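Local coordinates for DUF5624 domain-containing protein (Legionella pneumophila subsp. pneumophila, PDB 4JX2) that is of unknown function, is probably secreted, and belongs to a family defined by a DUF5624 domain, at residues A[121-126]-A[206-211]; A[128-131]-A[136-139]; A[194-197]-A[202-205]. All coordinates share one frame; numbering follows the deposited sequence.

All three contacts lie in one helical region far from the centre of the chain, with their centres 8 to 11 Å from one another and all in the part of the chain that belongs to the DUF5624 family. Interaction 1 joins helices 119-131 and 205-213, which are distant in sequence. Interactions 2 and 3 are nested inside the loop it closes and follow one another along the chain. Interaction 2 closes the turn from helix 119-131 into helix 136-155, and interaction 3 the turn from helix 175-197 into helix 205-213. Two local turns and one long-range helix pairing thus build one bundle, which the second subunit contacts, largely along helix 119-131 and also at Q209.

Interaction 1. Residues A[121-126]-A[206-211]; sequences PALMYL and ASLQND
L208 reaches across to helix 119-131 and meets L123 and M124 with its two methyl branches, an entirely apolar contact burying 130 Å² in all. The branches divide the work. CD1 of L208 lies 3.6 Å from CB of L123 and 4.1 Å from CD1 of the same residue, the two leucine side chains meeting at a slant. CD2 of L208 sits 3.6 Å from CA of M124 and 3.7 Å from its CG, so it touches backbone and side chain together, and the selenomethionine side chain runs at about a right angle to the leucine. Holding CG of L208 opposite its own backbone N (chi1 169°) aims the isobutyl group at the neighbouring helix. The closest pair of CA atoms, M124 and L208, is 7.4 Å apart, evidence that the helices come near enough for one leucine to bridge them.

Polar interactions lie off this apolar patch. Q209 hydrogen-bonds through its side-chain amide to T341 and N342 of the second subunit, whose F41 also meets the Y125 ring edge-to-face. ND2 of N210 makes a weak bond to OD1 of D211, at 3.3 Å.

Two further helices border the contact: 136-155 brings M141 against L123 and L144 against A122, while Y192 of helix 175-197 touches L123, L208 and D211.

Interaction 2. Residues A[128-131]-A[136-139]; sequences KIKE and SWKS
I129 and K130 pack on W137 where a helix-loop-helix turn closes, the end of helix 119-131 meeting the beginning of the next helix, 136-155, across a short link. The K130 chain lies alongside the indole, pointing the same way. Its CB stands over the five-membered ring, 3.8 Å from the centroid and 12° off the normal, a CH-pi contact. Farther out, CG of K130 is 3.6 Å from NE1 of W137 and CD is 3.8 Å from CZ2. This ladder of contacts follows from an extended chain, with CG opposite the backbone N (chi1 179°), and the late bend at chi4 carries NZ to a hydrogen bond with the carbonyl O of F203. K138 CG covers the other face of the indole. Nearer the backbone, CG2 of I129 sits 3.8 Å from CB of W137. Within the first helix, NZ of K128 forms a salt bridge to OE1 of E131 at 3.0 Å and another to E338 of the second subunit. That subunit also packs T59 against I129 and S136, while the loop between helices 175-197 and 205-213 brings up F203 beside helices 119-131 and 136-155.

Interaction 3. Residues A[194-197]-A[202-205]; sequences SDVL and SFDM
V196 meets F203 mainly through one methyl: CG1 of V196 lies 3.5 Å from CB of F203 and 3.8 Å from its CG. The other branch stands farther off, CG2 of V196 being 4.2 Å from CD1 of F203 and 4.3 Å from the carbonyl O of S202. The valine therefore presses on the root of the phenylalanine, and the two side chains cross at a slant. F203 holds CG opposite its backbone N (chi1 -176°), and the ring leads on past V196 toward helix 119-131, where it touches L126 and A127. On its way it meets the indole of W137, with planes at about 30° and CD2 of F203 3.6 Å from CZ3 of W137. V196 CG1 is 3.8 Å from that same CZ3 of W137, so the indole touches both partners. M141 of helix 136-155 packs directly on V196, L197 and F203.

The contact closes a helix-loop-helix connection: helix 175-197 ends at the valine's turn, and the chain returns through 202-204 to start helix 205-213. Backbone hydrogen bonding between D195 and L201 ties the last helical turn to the returning chain. At the loop's far end D204 is the N-cap, its OD1 accepting a hydrogen bond from N of S207, which fixes the start of the next helix just beyond F203. Farther out, OG of S194 is hydrogen-bonded to the carbonyl O of Q430 in the C-terminal tail.

Interaction 1. Residues A[121-126]-A[206-211]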
ATOM      1  N   PRO A 121     -17.182   6.281 -18.532  1.00 39.63           N
ATOM      2  CA  PRO A 121     -16.379   5.032 -18.508  1.00 39.68           C
ATOM      3  C   PRO A 121     -17.067   3.849 -19.188  1.00 42.86           C
ATOM      4  O   PRO A 121     -16.392   3.080 -19.877  1.00 41.44           O
ATOM      5  CB  PRO A 121     -16.188   4.769 -17.013  1.00 41.11           C
ATOM      6  CG  PRO A 121     -16.237   6.136 -16.404  1.00 45.02           C
ATOM      7  CD  PRO A 121     -17.295   6.857 -17.174  1.00 40.72           C
ATOM      8  N   ALA A 122     -18.409   3.716 -19.027  1.00 39.79           N
ATOM      9  CA  ALA A 122     -19.206   2.656 -19.681  1.00 39.07           C
ATOM     10  C   ALA A 122     -19.024   2.694 -21.203  1.00 42.37           C
ATOM     11  O   ALA A 122     -18.727   1.659 -21.814  1.00 42.18           O
ATOM     12  CB  ALA A 122     -20.679   2.804 -19.334  1.00 39.49           C
ATOM     13  N   LEU A 123     -19.151   3.902 -21.801  1.00 37.59           N
ATOM     14  CA  LEU A 123     -19.001   4.099 -23.236  1.00 37.50           C
ATOM     15  C   LEU A 123     -17.567   3.822 -23.690  1.00 41.89           C
ATOM     16  O   LEU A 123     -17.380   3.217 -24.759  1.00 42.88           O
ATOM     17  CB  LEU A 123     -19.461   5.499 -23.650  1.00 37.09           C
ATOM     18  CG  LEU A 123     -20.976   5.680 -23.756  1.00 41.26           C
ATOM     19  CD1 LEU A 123     -21.329   7.124 -23.976  1.00 40.55           C
ATOM     20  CD2 LEU A 123     -21.589   4.777 -24.856  1.00 43.17           C
HETATM   21  N   MSE A 124     -16.566   4.210 -22.859  1.00 37.27           N
HETATM   22  CA  MSE A 124     -15.133   3.946 -23.113  1.00 36.73           C
HETATM   23  C   MSE A 124     -14.876   2.430 -23.195  1.00 41.10           C
HETATM   24  O   MSE A 124     -14.224   1.952 -24.128  1.00 40.98           O
HETATM   25  CB  MSE A 124     -14.254   4.564 -22.021  1.00 37.67           C
HETATM   26  CG  MSE A 124     -14.166   6.063 -22.078  1.00 44.42           C
HETATM   27 SE   MSE A 124     -13.364   6.749 -20.418  0.75 51.18          SE
HETATM   28  CE  MSE A 124     -14.416   8.395 -20.216  1.00 46.63           C
ATOM     29  N   TYR A 125     -15.459   1.683 -22.240  1.00 37.78           N
ATOM     30  CA  TYR A 125     -15.384   0.230 -22.145  1.00 37.94           C
ATOM     31  C   TYR A 125     -16.021  -0.411 -23.361  1.00 43.47           C
ATOM     32  O   TYR A 125     -15.454  -1.362 -23.901  1.00 45.84           O
ATOM     33  CB  TYR A 125     -16.061  -0.263 -20.851  1.00 38.74           C
ATOM     34  CG  TYR A 125     -15.217  -0.210 -19.589  1.00 39.96           C
ATOM     35  CD1 TYR A 125     -14.337   0.847 -19.352  1.00 41.14           C
ATOM     36  CD2 TYR A 125     -15.365  -1.165 -18.590  1.00 41.42           C
ATOM     37  CE1 TYR A 125     -13.584   0.919 -18.178  1.00 40.63           C
ATOM     38  CE2 TYR A 125     -14.631  -1.092 -17.403  1.00 42.40           C
ATOM     39  CZ  TYR A 125     -13.724  -0.060 -17.212  1.00 46.88           C
ATOM     40  OH  TYR A 125     -12.985   0.011 -16.060  1.00 44.83           O
ATOM     41  N   LEU A 126     -17.167   0.131 -23.824  1.00 39.40           N
ATOM     42  CA  LEU A 126     -17.887  -0.377 -25.003  1.00 39.14           C
ATOM     43  C   LEU A 126     -17.043  -0.222 -26.281  1.00 43.96           C
ATOM     44  O   LEU A 126     -17.037  -1.141 -27.107  1.00 45.10           O
ATOM     45  CB  LEU A 126     -19.261   0.296 -25.160  1.00 38.43           C
ATOM     46  CG  LEU A 126     -20.328  -0.119 -24.131  1.00 40.27           C
ATOM     47  CD1 LEU A 126     -21.477   0.833 -24.148  1.00 39.55           C
ATOM     48  CD2 LEU A 126     -20.827  -1.525 -24.375  1.00 41.60           C
ATOM     49  N   ALA A 206     -11.360   7.206 -30.403  1.00 42.02           N
ATOM     50  CA  ALA A 206     -11.176   8.530 -30.989  1.00 40.83           C
ATOM     51  C   ALA A 206     -12.500   9.254 -31.240  1.00 42.76           C
ATOM     52  O   ALA A 206     -12.624  10.425 -30.865  1.00 42.82           O
ATOM     53  CB  ALA A 206     -10.401   8.401 -32.285  1.00 42.43           C
ATOM     54  N   SER A 207     -13.473   8.559 -31.876  1.00 36.93           N
ATOM     55  CA  SER A 207     -14.790   9.075 -32.206  1.00 36.32           C
ATOM     56  C   SER A 207     -15.544   9.415 -30.932  1.00 38.63           C
ATOM     57  O   SER A 207     -16.121  10.503 -30.844  1.00 38.97           O
ATOM     58  CB  SER A 207     -15.567   8.059 -33.040  1.00 42.82           C
ATOM     59  OG  SER A 207     -15.005   7.903 -34.335  1.00 57.92           O
ATOM     60  N   LEU A 208     -15.473   8.532 -29.913  1.00 32.91           N
ATOM     61  CA  LEU A 208     -16.142   8.743 -28.624  1.00 32.69           C
ATOM     62  C   LEU A 208     -15.668  10.054 -27.962  1.00 38.08           C
ATOM     63  O   LEU A 208     -16.501  10.839 -27.482  1.00 38.35           O
ATOM     64  CB  LEU A 208     -15.903   7.539 -27.686  1.00 32.02           C
ATOM     65  CG  LEU A 208     -16.304   7.708 -26.218  1.00 35.14           C
ATOM     66  CD1 LEU A 208     -17.832   7.689 -26.032  1.00 34.74           C
ATOM     67  CD2 LEU A 208     -15.639   6.680 -25.380  1.00 36.56           C
ATOM     68  N   GLN A 209     -14.340  10.298 -27.980  1.00 33.49           N
ATOM     69  CA  GLN A 209     -13.768  11.498 -27.415  1.00 33.56           C
ATOM     70  C   GLN A 209     -14.275  12.750 -28.143  1.00 40.49           C
ATOM     71  O   GLN A 209     -14.769  13.684 -27.503  1.00 40.40           O
ATOM     72  CB  GLN A 209     -12.235  11.431 -27.467  1.00 34.94           C
ATOM     73  CG  GLN A 209     -11.620  12.756 -27.012  1.00 39.87           C
ATOM     74  CD  GLN A 209     -10.146  12.797 -26.786  1.00 43.61           C
ATOM     75  OE1 GLN A 209      -9.698  13.257 -25.741  1.00 37.24           O
ATOM     76  NE2 GLN A 209      -9.364  12.368 -27.760  1.00 33.59           N
ATOM     77  N   ASN A 210     -14.148  12.766 -29.479  1.00 38.49           N
ATOM     78  CA  ASN A 210     -14.515  13.926 -30.281  1.00 39.16           C
ATOM     79  C   ASN A 210     -16.038  14.162 -30.348  1.00 43.77           C
ATOM     80  O   ASN A 210     -16.461  15.309 -30.211  1.00 42.81           O
ATOM     81  CB  ASN A 210     -13.925  13.763 -31.678  1.00 41.58           C
ATOM     82  CG  ASN A 210     -14.142  14.916 -32.616  1.00 66.29           C
ATOM     83  OD1 ASN A 210     -13.437  15.923 -32.585  1.00 62.49           O
ATOM     84  ND2 ASN A 210     -15.089  14.762 -33.515  1.00 61.21           N
ATOM     85  N   ASP A 211     -16.848  13.094 -30.557  1.00 42.03           N
ATOM     86  CA  ASP A 211     -18.301  13.214 -30.769  1.00 42.14           C
ATOM     87  C   ASP A 211     -19.120  13.366 -29.501  1.00 44.99           C
ATOM     88  O   ASP A 211     -20.239  13.896 -29.566  1.00 44.59           O
ATOM     89  CB  ASP A 211     -18.855  12.010 -31.555  1.00 44.00           C
ATOM     90  CG  ASP A 211     -18.235  11.783 -32.916  1.00 54.59           C
ATOM     91  OD1 ASP A 211     -17.717  12.755 -33.504  1.00 55.98           O
ATOM     92  OD2 ASP A 211     -18.318  10.647 -33.418  1.00 60.85           O
TER

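Interaction 2. Residues A[128-131]-A[136-139]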
ATOM      1  N   LYS A 128     -13.721  -0.295 -26.354  1.00 42.74           N
ATOM      2  CA  LYS A 128     -12.678  -1.335 -26.244  1.00 42.17           C
ATOM      3  C   LYS A 128     -13.259  -2.725 -26.611  1.00 49.05           C
ATOM      4  O   LYS A 128     -12.613  -3.467 -27.372  1.00 50.10           O
ATOM      5  CB  LYS A 128     -12.027  -1.364 -24.855  1.00 41.28           C
ATOM      6  CG  LYS A 128     -10.860  -2.365 -24.771  1.00 45.91           C
ATOM      7  CD  LYS A 128      -9.508  -1.726 -24.945  1.00 50.16           C
ATOM      8  CE  LYS A 128      -8.914  -1.996 -26.287  1.00 55.91           C
ATOM      9  NZ  LYS A 128      -7.653  -1.234 -26.470  1.00 60.24           N
ATOM     10  N   ILE A 129     -14.493  -3.049 -26.108  1.00 44.10           N
ATOM     11  CA  ILE A 129     -15.191  -4.299 -26.412  1.00 43.47           C
ATOM     12  C   ILE A 129     -15.329  -4.413 -27.931  1.00 49.13           C
ATOM     13  O   ILE A 129     -15.071  -5.486 -28.481  1.00 50.29           O
ATOM     14  CB  ILE A 129     -16.554  -4.383 -25.675  1.00 46.21           C
ATOM     15  CG1 ILE A 129     -16.360  -4.407 -24.133  1.00 45.71           C
ATOM     16  CG2 ILE A 129     -17.374  -5.604 -26.130  1.00 47.11           C
ATOM     17  CD1 ILE A 129     -17.521  -3.885 -23.332  1.00 47.24           C
ATOM     18  N   LYS A 130     -15.678  -3.290 -28.616  1.00 46.05           N
ATOM     19  CA  LYS A 130     -15.824  -3.248 -30.080  1.00 46.33           C
ATOM     20  C   LYS A 130     -14.474  -3.548 -30.751  1.00 52.73           C
ATOM     21  O   LYS A 130     -14.412  -4.422 -31.619  1.00 52.92           O
ATOM     22  CB  LYS A 130     -16.383  -1.893 -30.540  1.00 46.56           C
ATOM     23  CG  LYS A 130     -16.543  -1.779 -32.050  1.00 44.04           C
ATOM     24  CD  LYS A 130     -17.169  -0.471 -32.455  1.00 45.47           C
ATOM     25  CE  LYS A 130     -17.384  -0.392 -33.944  1.00 57.67           C
ATOM     26  NZ  LYS A 130     -16.156   0.018 -34.674  1.00 64.37           N
ATOM     27  N   GLU A 131     -13.391  -2.856 -30.311  1.00 50.90           N
ATOM     28  CA  GLU A 131     -12.024  -3.020 -30.834  1.00 51.44           C
ATOM     29  C   GLU A 131     -11.561  -4.498 -30.759  1.00 57.14           C
ATOM     30  O   GLU A 131     -10.984  -5.020 -31.727  1.00 57.66           O
ATOM     31  CB  GLU A 131     -11.064  -2.096 -30.085  1.00 51.74           C
ATOM     32  CG  GLU A 131      -9.715  -1.920 -30.763  1.00 66.68           C
ATOM     33  CD  GLU A 131      -8.552  -1.770 -29.800  1.00 86.65           C
ATOM     34  OE1 GLU A 131      -8.326  -0.635 -29.324  1.00 75.71           O
ATOM     35  OE2 GLU A 131      -7.883  -2.788 -29.503  1.00 81.75           O
ATOM     36  N   SER A 136     -21.060  -8.070 -28.413  1.00 47.66           N
ATOM     37  CA  SER A 136     -21.886  -7.818 -27.223  1.00 46.63           C
ATOM     38  C   SER A 136     -21.930  -6.327 -26.863  1.00 48.09           C
ATOM     39  O   SER A 136     -22.731  -5.938 -26.011  1.00 47.17           O
ATOM     40  CB  SER A 136     -21.389  -8.620 -26.022  1.00 50.77           C
ATOM     41  OG  SER A 136     -21.345 -10.014 -26.280  1.00 64.22           O
ATOM     42  N   TRP A 137     -21.093  -5.492 -27.513  1.00 43.11           N
ATOM     43  CA  TRP A 137     -21.077  -4.048 -27.262  1.00 41.79           C
ATOM     44  C   TRP A 137     -22.403  -3.402 -27.723  1.00 43.07           C
ATOM     45  O   TRP A 137     -22.859  -2.438 -27.108  1.00 40.48           O
ATOM     46  CB  TRP A 137     -19.859  -3.377 -27.937  1.00 40.53           C
ATOM     47  CG  TRP A 137     -19.961  -3.205 -29.431  1.00 42.31           C
ATOM     48  CD1 TRP A 137     -19.453  -4.030 -30.392  1.00 46.10           C
ATOM     49  CD2 TRP A 137     -20.554  -2.093 -30.129  1.00 42.16           C
ATOM     50  NE1 TRP A 137     -19.715  -3.521 -31.644  1.00 46.40           N
ATOM     51  CE2 TRP A 137     -20.357  -2.313 -31.511  1.00 47.35           C
ATOM     52  CE3 TRP A 137     -21.228  -0.926 -29.717  1.00 42.39           C
ATOM     53  CZ2 TRP A 137     -20.815  -1.412 -32.484  1.00 46.97           C
ATOM     54  CZ3 TRP A 137     -21.706  -0.054 -30.684  1.00 44.49           C
ATOM     55  CH2 TRP A 137     -21.492  -0.297 -32.049  1.00 46.18           C
ATOM     56  N   LYS A 138     -23.009  -3.955 -28.796  1.00 39.86           N
ATOM     57  CA  LYS A 138     -24.252  -3.486 -29.397  1.00 40.31           C
ATOM     58  C   LYS A 138     -25.425  -3.748 -28.487  1.00 46.21           C
ATOM     59  O   LYS A 138     -26.259  -2.854 -28.310  1.00 46.35           O
ATOM     60  CB  LYS A 138     -24.480  -4.140 -30.761  1.00 44.03           C
ATOM     61  CG  LYS A 138     -23.587  -3.591 -31.853  1.00 49.88           C
ATOM     62  CD  LYS A 138     -23.867  -4.224 -33.195  1.00 62.94           C
ATOM     63  CE  LYS A 138     -22.605  -4.242 -34.017  1.00 77.33           C
ATOM     64  NZ  LYS A 138     -22.878  -4.372 -35.467  1.00 88.86           N
ATOM     65  N   SER A 139     -25.496  -4.964 -27.900  1.00 43.74           N
ATOM     66  CA  SER A 139     -26.591  -5.326 -26.995  1.00 43.41           C
ATOM     67  C   SER A 139     -26.441  -4.614 -25.655  1.00 43.66           C
ATOM     68  O   SER A 139     -27.446  -4.193 -25.097  1.00 43.08           O
ATOM     69  CB  SER A 139     -26.692  -6.834 -26.817  1.00 48.09           C
ATOM     70  OG  SER A 139     -25.480  -7.382 -26.333  1.00 60.48           O
TER

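Interaction 3. Residues A[194-197]-A[202-205]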
ATOM      1  N   SER A 194     -27.883   6.484 -29.618  1.00 39.51           N
ATOM      2  CA  SER A 194     -28.861   6.293 -30.674  1.00 40.97           C
ATOM      3  C   SER A 194     -28.206   6.451 -32.056  1.00 48.99           C
ATOM      4  O   SER A 194     -28.403   5.597 -32.929  1.00 49.99           O
ATOM      5  CB  SER A 194     -30.009   7.280 -30.506  1.00 43.23           C
ATOM      6  OG  SER A 194     -30.970   7.094 -31.529  1.00 48.10           O
ATOM      7  N   ASP A 195     -27.382   7.515 -32.215  1.00 45.83           N
ATOM      8  CA  ASP A 195     -26.660   7.871 -33.433  1.00 45.84           C
ATOM      9  C   ASP A 195     -25.631   6.820 -33.808  1.00 47.84           C
ATOM     10  O   ASP A 195     -25.434   6.571 -34.991  1.00 48.33           O
ATOM     11  CB  ASP A 195     -25.996   9.245 -33.254  1.00 47.24           C
ATOM     12  CG  ASP A 195     -26.967  10.424 -33.265  1.00 57.59           C
ATOM     13  OD1 ASP A 195     -28.137  10.239 -33.708  1.00 57.85           O
ATOM     14  OD2 ASP A 195     -26.556  11.532 -32.855  1.00 61.82           O
ATOM     15  N   VAL A 196     -25.002   6.188 -32.809  1.00 43.57           N
ATOM     16  CA  VAL A 196     -23.999   5.133 -33.015  1.00 43.02           C
ATOM     17  C   VAL A 196     -24.706   3.857 -33.533  1.00 49.44           C
ATOM     18  O   VAL A 196     -24.268   3.274 -34.539  1.00 51.33           O
ATOM     19  CB  VAL A 196     -23.174   4.875 -31.717  1.00 44.12           C
ATOM     20  CG1 VAL A 196     -22.458   3.521 -31.759  1.00 43.87           C
ATOM     21  CG2 VAL A 196     -22.190   6.012 -31.453  1.00 42.42           C
ATOM     22  N   LEU A 197     -25.807   3.450 -32.856  1.00 44.34           N
ATOM     23  CA  LEU A 197     -26.584   2.257 -33.194  1.00 44.17           C
ATOM     24  C   LEU A 197     -27.360   2.439 -34.512  1.00 51.57           C
ATOM     25  O   LEU A 197     -27.660   1.442 -35.184  1.00 52.88           O
ATOM     26  CB  LEU A 197     -27.536   1.877 -32.050  1.00 42.88           C
ATOM     27  CG  LEU A 197     -26.900   1.528 -30.702  1.00 44.67           C
ATOM     28  CD1 LEU A 197     -27.901   1.667 -29.583  1.00 43.51           C
ATOM     29  CD2 LEU A 197     -26.284   0.152 -30.702  1.00 45.97           C
ATOM     30  N   SER A 202     -19.610   7.090 -36.164  1.00 45.48           N
ATOM     31  CA  SER A 202     -18.712   5.941 -36.032  1.00 45.18           C
ATOM     32  C   SER A 202     -18.483   5.685 -34.553  1.00 48.45           C
ATOM     33  O   SER A 202     -18.602   6.614 -33.759  1.00 49.20           O
ATOM     34  CB  SER A 202     -17.384   6.203 -36.735  1.00 48.48           C
ATOM     35  OG  SER A 202     -17.573   6.672 -38.059  1.00 61.97           O
ATOM     36  N   PHE A 203     -18.137   4.466 -34.161  1.00 42.48           N
ATOM     37  CA  PHE A 203     -17.871   4.257 -32.753  1.00 40.33           C
ATOM     38  C   PHE A 203     -16.493   3.630 -32.571  1.00 45.13           C
ATOM     39  O   PHE A 203     -16.232   2.562 -33.106  1.00 45.23           O
ATOM     40  CB  PHE A 203     -18.977   3.434 -32.074  1.00 40.72           C
ATOM     41  CG  PHE A 203     -18.834   3.248 -30.579  1.00 40.10           C
ATOM     42  CD1 PHE A 203     -18.803   4.346 -29.722  1.00 41.36           C
ATOM     43  CD2 PHE A 203     -18.784   1.975 -30.023  1.00 42.03           C
ATOM     44  CE1 PHE A 203     -18.697   4.176 -28.334  1.00 41.12           C
ATOM     45  CE2 PHE A 203     -18.693   1.802 -28.637  1.00 44.31           C
ATOM     46  CZ  PHE A 203     -18.625   2.906 -27.800  1.00 41.39           C
ATOM     47  N   ASP A 204     -15.603   4.347 -31.871  1.00 42.37           N
ATOM     48  CA  ASP A 204     -14.243   3.946 -31.504  1.00 43.36           C
ATOM     49  C   ASP A 204     -13.710   4.923 -30.444  1.00 50.34           C
ATOM     50  O   ASP A 204     -14.368   5.933 -30.188  1.00 49.98           O
ATOM     51  CB  ASP A 204     -13.293   3.840 -32.722  1.00 45.70           C
ATOM     52  CG  ASP A 204     -13.271   5.035 -33.636  1.00 54.21           C
ATOM     53  OD1 ASP A 204     -12.819   6.106 -33.197  1.00 54.06           O
ATOM     54  OD2 ASP A 204     -13.664   4.887 -34.805  1.00 65.03           O
HETATM   55  N   MSE A 205     -12.536   4.625 -29.826  1.00 48.95           N
HETATM   56  CA  MSE A 205     -11.917   5.454 -28.784  1.00 49.69           C
HETATM   57  C   MSE A 205     -11.881   6.932 -29.192  1.00 48.23           C
HETATM   58  O   MSE A 205     -12.341   7.792 -28.440  1.00 47.39           O
HETATM   59  CB  MSE A 205     -10.480   4.976 -28.457  1.00 54.41           C
HETATM   60  CG  MSE A 205     -10.377   3.579 -27.854  1.00 65.60           C
HETATM   61 SE   MSE A 205     -11.034   3.464 -26.034  0.75 77.22          SE
HETATM   62  CE  MSE A 205      -9.941   1.988 -25.501  1.00 73.89           C
TER